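Local coordinates for chitinase (Paenibacillus sp. FPU-7, PDB 5GZT), which probably hydrolyses internal N-acetyl-beta-D-glucosaminide (1->4)-beta-linkages of chitin and chitodextrins at random, as an endo-acting chitinase with two glycoside hydrolase family 18 domains, at residues B[96-110]-B[118-132]. Sequence-based numbering, arbitrary orientation.
Sequences LTVAASSKDAVIVLA and LTLNIKTQIKGQGSV
L96 lies alongside L118, the CG of L96 standing 3.6 Å from L118 CD1. The side chains of V98 and I122 cross at about a right angle, V98 CG1 against I122 CG2 at 3.5 Å. These residues belong to successive coils of a right-handed parallel beta-helix, stacked in register through two parallel sheets. One pairs 96-98 with 118-120, the other 106-109 with 125-127, at 16° between their short axes. The inward residues are branched and apolar, stacking from coil to coil to fill the interior of the helix: V98 lies alongside L120, and L109 CD1 comes 3.7 Å from V132 CG2. The backbone ladder is shortest where L109 N meets K127 O at 2.7 Å, and lengthens to 3.2 Å from Q125 N to A105 O. At the corner, L109 O accepts G130 N from above its carbonyl plane; a glycine fits here because a CB would collide with L109 CB. At the other turn, with I122 CG1 anti to the backbone N (chi1 -169°), CG2 is left between N and the carbonyl carbon and rests on A99 O and S102 O, while CD1 reaches A100 O.

The outward face is looser and mixed, threonine, glutamine and lysine beside V106 and V108. T97 and T119, side by side, share a water that also donates to L96 O. The extended chain of K127 slants across V106, CD to CG1 3.8 Å, apolar where it touches the valine and charged at its end, which suits a partly exposed sheet face. A second water joins D104 N to K123 O.

The coils continue on both sides: L96 and I107 touch strand 72-78, and L109 touches strand 85-89, while L118, L120 and I126 pack on F146 of strand 145-146.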
loop_
_atom_site.group_PDB
_atom_site.type_symbol
_atom_site.label_atom_id
_atom_site.label_comp_id
_atom_site.label_asym_id
_atom_site.label_seq_id
_atom_site.Cartn_x
_atom_site.Cartn_y
_atom_site.Cartn_z
ATOM N N LEU B 96 18.890 -19.803 -49.505
ATOM C CA LEU B 96 19.150 -20.707 -50.606
ATOM C C LEU B 96 17.794 -21.204 -50.992
ATOM O O LEU B 96 17.044 -21.676 -50.120
ATOM C CB LEU B 96 20.033 -21.866 -50.127
ATOM C CG LEU B 96 20.340 -23.080 -50.998
ATOM C CD1 LEU B 96 20.705 -22.817 -52.416
ATOM C CD2 LEU B 96 21.502 -23.860 -50.338
ATOM N N THR B 97 17.501 -21.200 -52.288
ATOM C CA THR B 97 16.181 -21.551 -52.770
ATOM C C THR B 97 16.316 -22.543 -53.864
ATOM O O THR B 97 17.087 -22.317 -54.789
ATOM C CB THR B 97 15.427 -20.262 -53.262
ATOM O OG1 THR B 97 15.192 -19.378 -52.143
ATOM C CG2 THR B 97 14.093 -20.653 -53.927
ATOM N N VAL B 98 15.559 -23.650 -53.767
ATOM C CA VAL B 98 15.588 -24.656 -54.767
ATOM C C VAL B 98 14.209 -24.575 -55.457
ATOM O O VAL B 98 13.170 -24.833 -54.853
ATOM C CB VAL B 98 15.854 -26.039 -54.160
ATOM C CG1 VAL B 98 15.995 -27.029 -55.268
ATOM C CG2 VAL B 98 17.119 -26.006 -53.256
ATOM N N ALA B 99 14.230 -24.253 -56.740
ATOM C CA ALA B 99 13.008 -23.977 -57.503
ATOM C C ALA B 99 12.315 -25.227 -57.917
ATOM O O ALA B 99 12.938 -26.296 -58.041
ATOM C CB ALA B 99 13.366 -23.156 -58.765
ATOM N N ALA B 100 11.026 -25.056 -58.254
ATOM C CA ALA B 100 10.129 -26.122 -58.657
ATOM C C ALA B 100 10.608 -26.799 -59.908
ATOM O O ALA B 100 10.254 -27.990 -60.172
ATOM C CB ALA B 100 8.689 -25.548 -58.896
ATOM N N SER B 101 11.331 -26.058 -60.725
ATOM C CA SER B 101 11.926 -26.672 -61.909
ATOM C C SER B 101 13.098 -27.664 -61.666
ATOM O O SER B 101 13.458 -28.415 -62.595
ATOM C CB SER B 101 12.404 -25.587 -62.849
ATOM O OG SER B 101 11.298 -25.079 -63.576
ATOM N N SER B 102 13.695 -27.680 -60.465
ATOM C CA SER B 102 15.030 -28.326 -60.301
ATOM C C SER B 102 14.887 -29.758 -59.901
ATOM O O SER B 102 15.185 -30.162 -58.758
ATOM C CB SER B 102 15.864 -27.579 -59.305
ATOM O OG SER B 102 16.085 -26.268 -59.742
ATOM N N LYS B 103 14.386 -30.525 -60.845
ATOM C CA LYS B 103 14.007 -31.905 -60.613
ATOM C C LYS B 103 15.210 -32.711 -60.073
ATOM O O LYS B 103 16.307 -32.588 -60.601
ATOM C CB LYS B 103 13.525 -32.537 -61.924
ATOM C CG LYS B 103 13.043 -33.974 -61.787
ATOM C CD LYS B 103 11.666 -34.074 -61.126
ATOM C CE LYS B 103 11.303 -35.530 -60.796
ATOM N NZ LYS B 103 11.143 -36.414 -61.989
ATOM N N ASP B 104 14.981 -33.500 -59.018
ATOM C CA ASP B 104 16.047 -34.338 -58.393
ATOM C C ASP B 104 17.208 -33.514 -57.901
ATOM O O ASP B 104 18.328 -33.997 -57.837
ATOM C CB ASP B 104 16.596 -35.360 -59.398
ATOM C CG ASP B 104 15.566 -36.391 -59.830
ATOM O OD1 ASP B 104 14.712 -36.739 -59.008
ATOM O OD2 ASP B 104 15.666 -36.890 -60.987
ATOM N N ALA B 105 16.964 -32.258 -57.580
ATOM C CA ALA B 105 18.018 -31.387 -57.027
ATOM C C ALA B 105 18.804 -32.077 -55.852
ATOM O O ALA B 105 18.208 -32.817 -55.068
ATOM C CB ALA B 105 17.444 -30.057 -56.557
ATOM N N VAL B 106 20.125 -31.871 -55.784
ATOM C CA VAL B 106 20.899 -32.318 -54.595
ATOM C C VAL B 106 21.681 -31.143 -54.135
ATOM O O VAL B 106 22.329 -30.476 -54.974
ATOM C CB VAL B 106 21.926 -33.437 -54.967
ATOM C CG1 VAL B 106 22.812 -33.811 -53.757
ATOM C CG2 VAL B 106 21.181 -34.658 -55.529
ATOM N N ILE B 107 21.684 -30.937 -52.813
ATOM C CA ILE B 107 22.378 -29.834 -52.223
ATOM C C ILE B 107 23.341 -30.499 -51.221
ATOM O O ILE B 107 22.885 -31.195 -50.297
ATOM C CB ILE B 107 21.467 -28.906 -51.437
ATOM C CG1 ILE B 107 20.296 -28.376 -52.281
ATOM C CG2 ILE B 107 22.292 -27.757 -50.925
ATOM C CD1 ILE B 107 20.666 -27.340 -53.364
ATOM N N VAL B 108 24.647 -30.259 -51.384
ATOM C CA VAL B 108 25.681 -30.888 -50.497
ATOM C C VAL B 108 26.281 -29.781 -49.667
ATOM O O VAL B 108 26.957 -28.857 -50.248
ATOM C CB VAL B 108 26.802 -31.573 -51.278
ATOM C CG1 VAL B 108 27.711 -32.372 -50.301
ATOM C CG2 VAL B 108 26.243 -32.405 -52.440
ATOM N N LEU B 109 26.036 -29.820 -48.348
ATOM C CA LEU B 109 26.504 -28.768 -47.488
ATOM C C LEU B 109 27.610 -29.343 -46.652
ATOM O O LEU B 109 27.350 -30.189 -45.775
ATOM C CB LEU B 109 25.386 -28.248 -46.547
ATOM C CG LEU B 109 24.102 -27.700 -47.228
ATOM C CD1 LEU B 109 23.212 -27.102 -46.165
ATOM C CD2 LEU B 109 24.420 -26.629 -48.271
ATOM N N ALA B 110 28.823 -28.830 -46.867
ATOM C CA ALA B 110 30.033 -29.296 -46.160
ATOM C C ALA B 110 29.916 -28.893 -44.683
ATOM O O ALA B 110 29.134 -27.998 -44.354
ATOM C CB ALA B 110 31.324 -28.729 -46.819
ATOM N N LEU B 118 16.722 -22.072 -45.901
ATOM C CA LEU B 118 16.670 -22.917 -47.070
ATOM C C LEU B 118 15.166 -23.111 -47.446
ATOM O O LEU B 118 14.397 -23.639 -46.641
ATOM C CB LEU B 118 17.346 -24.287 -46.810
ATOM C CG LEU B 118 17.199 -25.310 -47.895
ATOM C CD1 LEU B 118 17.936 -25.024 -49.194
ATOM C CD2 LEU B 118 17.530 -26.700 -47.413
ATOM N N THR B 119 14.804 -22.746 -48.678
ATOM C CA THR B 119 13.422 -22.838 -49.172
ATOM C C THR B 119 13.349 -23.890 -50.274
ATOM O O THR B 119 14.018 -23.800 -51.281
ATOM C CB THR B 119 12.897 -21.468 -49.611
ATOM O OG1 THR B 119 13.048 -20.566 -48.520
ATOM C CG2 THR B 119 11.431 -21.498 -50.051
ATOM N N LEU B 120 12.504 -24.892 -50.056
ATOM C CA LEU B 120 12.367 -25.993 -50.965
ATOM C C LEU B 120 11.000 -26.032 -51.694
ATOM O O LEU B 120 9.952 -26.132 -51.036
ATOM C CB LEU B 120 12.543 -27.278 -50.177
ATOM C CG LEU B 120 13.851 -27.393 -49.341
ATOM C CD1 LEU B 120 13.844 -28.694 -48.578
ATOM C CD2 LEU B 120 14.997 -27.309 -50.300
ATOM N N ASN B 121 11.082 -26.046 -53.041
ATOM C CA ASN B 121 9.926 -26.026 -53.934
ATOM C C ASN B 121 9.935 -27.190 -54.844
ATOM O O ASN B 121 9.060 -27.275 -55.718
ATOM C CB ASN B 121 9.940 -24.698 -54.721
ATOM C CG ASN B 121 9.642 -23.501 -53.850
ATOM O OD1 ASN B 121 10.375 -22.468 -53.852
ATOM N ND2 ASN B 121 8.519 -23.544 -53.217
ATOM N N ILE B 122 10.822 -28.143 -54.586
ATOM C CA ILE B 122 10.914 -29.419 -55.287
ATOM C C ILE B 122 11.540 -30.445 -54.287
ATOM O O ILE B 122 12.217 -30.061 -53.359
ATOM C CB ILE B 122 11.827 -29.289 -56.569
ATOM C CG1 ILE B 122 11.798 -30.490 -57.544
ATOM C CG2 ILE B 122 13.283 -29.151 -56.130
ATOM C CD1 ILE B 122 10.448 -30.891 -58.126
ATOM N N LYS B 123 11.228 -31.721 -54.421
ATOM C CA LYS B 123 11.801 -32.756 -53.534
ATOM C C LYS B 123 13.326 -32.754 -53.736
ATOM O O LYS B 123 13.807 -32.908 -54.884
ATOM C CB LYS B 123 11.217 -34.139 -53.831
ATOM C CG LYS B 123 11.776 -35.201 -52.881
ATOM C CD LYS B 123 11.160 -36.541 -53.169
ATOM C CE LYS B 123 11.617 -37.572 -52.180
ATOM N NZ LYS B 123 10.794 -38.817 -52.281
ATOM N N THR B 124 14.016 -32.468 -52.633
ATOM C CA THR B 124 15.436 -32.176 -52.638
ATOM C C THR B 124 16.150 -33.071 -51.671
ATOM O O THR B 124 15.667 -33.326 -50.547
ATOM C CB THR B 124 15.756 -30.723 -52.201
ATOM O OG1 THR B 124 15.263 -30.484 -50.877
ATOM C CG2 THR B 124 15.153 -29.732 -53.141
ATOM N N GLN B 125 17.317 -33.535 -52.082
ATOM C CA GLN B 125 18.190 -34.280 -51.158
ATOM C C GLN B 125 19.270 -33.343 -50.641
ATOM O O GLN B 125 20.079 -32.878 -51.427
ATOM C CB GLN B 125 18.828 -35.446 -51.875
ATOM C CG GLN B 125 17.823 -36.536 -52.221
ATOM C CD GLN B 125 18.472 -37.749 -52.900
ATOM O OE1 GLN B 125 18.882 -37.694 -54.076
ATOM N NE2 GLN B 125 18.601 -38.831 -52.142
ATOM N N ILE B 126 19.324 -33.140 -49.326
ATOM C CA ILE B 126 20.312 -32.269 -48.729
ATOM C C ILE B 126 21.252 -33.207 -47.948
ATOM O O ILE B 126 20.822 -33.984 -47.056
ATOM C CB ILE B 126 19.760 -31.210 -47.760
ATOM C CG1 ILE B 126 18.771 -30.229 -48.506
ATOM C CG2 ILE B 126 20.892 -30.376 -47.103
ATOM C CD1 ILE B 126 17.335 -30.732 -48.523
ATOM N N LYS B 127 22.524 -33.092 -48.295
ATOM C CA LYS B 127 23.568 -33.998 -47.827
ATOM C C LYS B 127 24.606 -33.206 -47.089
ATOM O O LYS B 127 24.847 -32.010 -47.400
ATOM C CB LYS B 127 24.270 -34.624 -49.051
ATOM C CG LYS B 127 23.318 -35.472 -49.902
ATOM C CD LYS B 127 23.973 -36.236 -51.050
ATOM C CE LYS B 127 22.840 -37.066 -51.749
ATOM N NZ LYS B 127 23.222 -37.785 -53.006
ATOM N N GLY B 128 25.303 -33.929 -46.237
ATOM C CA GLY B 128 26.487 -33.448 -45.585
ATOM C C GLY B 128 26.120 -32.978 -44.197
ATOM O O GLY B 128 24.965 -32.995 -43.839
ATOM N N GLN B 129 27.153 -32.480 -43.492
ATOM C CA GLN B 129 27.109 -32.138 -42.082
ATOM C C GLN B 129 26.953 -30.644 -41.877
ATOM O O GLN B 129 26.786 -30.201 -40.726
ATOM C CB GLN B 129 28.419 -32.719 -41.366
ATOM C CG GLN B 129 28.364 -34.233 -41.303
ATOM C CD GLN B 129 27.200 -34.808 -40.496
ATOM O OE1 GLN B 129 26.340 -35.626 -40.996
ATOM N NE2 GLN B 129 27.147 -34.404 -39.248
ATOM N N GLY B 130 27.008 -29.881 -42.970
ATOM C CA GLY B 130 26.577 -28.494 -42.971
ATOM C C GLY B 130 25.205 -28.196 -42.316
ATOM O O GLY B 130 24.413 -29.117 -42.091
ATOM N N SER B 131 25.010 -26.944 -41.926
ATOM C CA SER B 131 23.881 -26.558 -41.074
ATOM C C SER B 131 22.884 -25.646 -41.861
ATOM O O SER B 131 23.290 -24.835 -42.690
ATOM C CB SER B 131 24.344 -25.824 -39.801
ATOM O OG SER B 131 25.077 -26.759 -39.051
ATOM N N VAL B 132 21.616 -25.835 -41.541
ATOM C CA VAL B 132 20.491 -25.054 -42.099
ATOM C C VAL B 132 19.753 -24.500 -40.862
ATOM O O VAL B 132 19.309 -25.267 -40.021
ATOM C CB VAL B 132 19.542 -25.925 -42.890
ATOM C CG1 VAL B 132 18.281 -25.101 -43.289
ATOM C CG2 VAL B 132 20.184 -26.424 -44.159
HETATM O O HOH W 1 15.417 -19.421 -49.178
HETATM O O HOH W 2 12.886 -33.935 -57.206
HETATM O O HOH W 3 18.320 -36.554 -56.744
#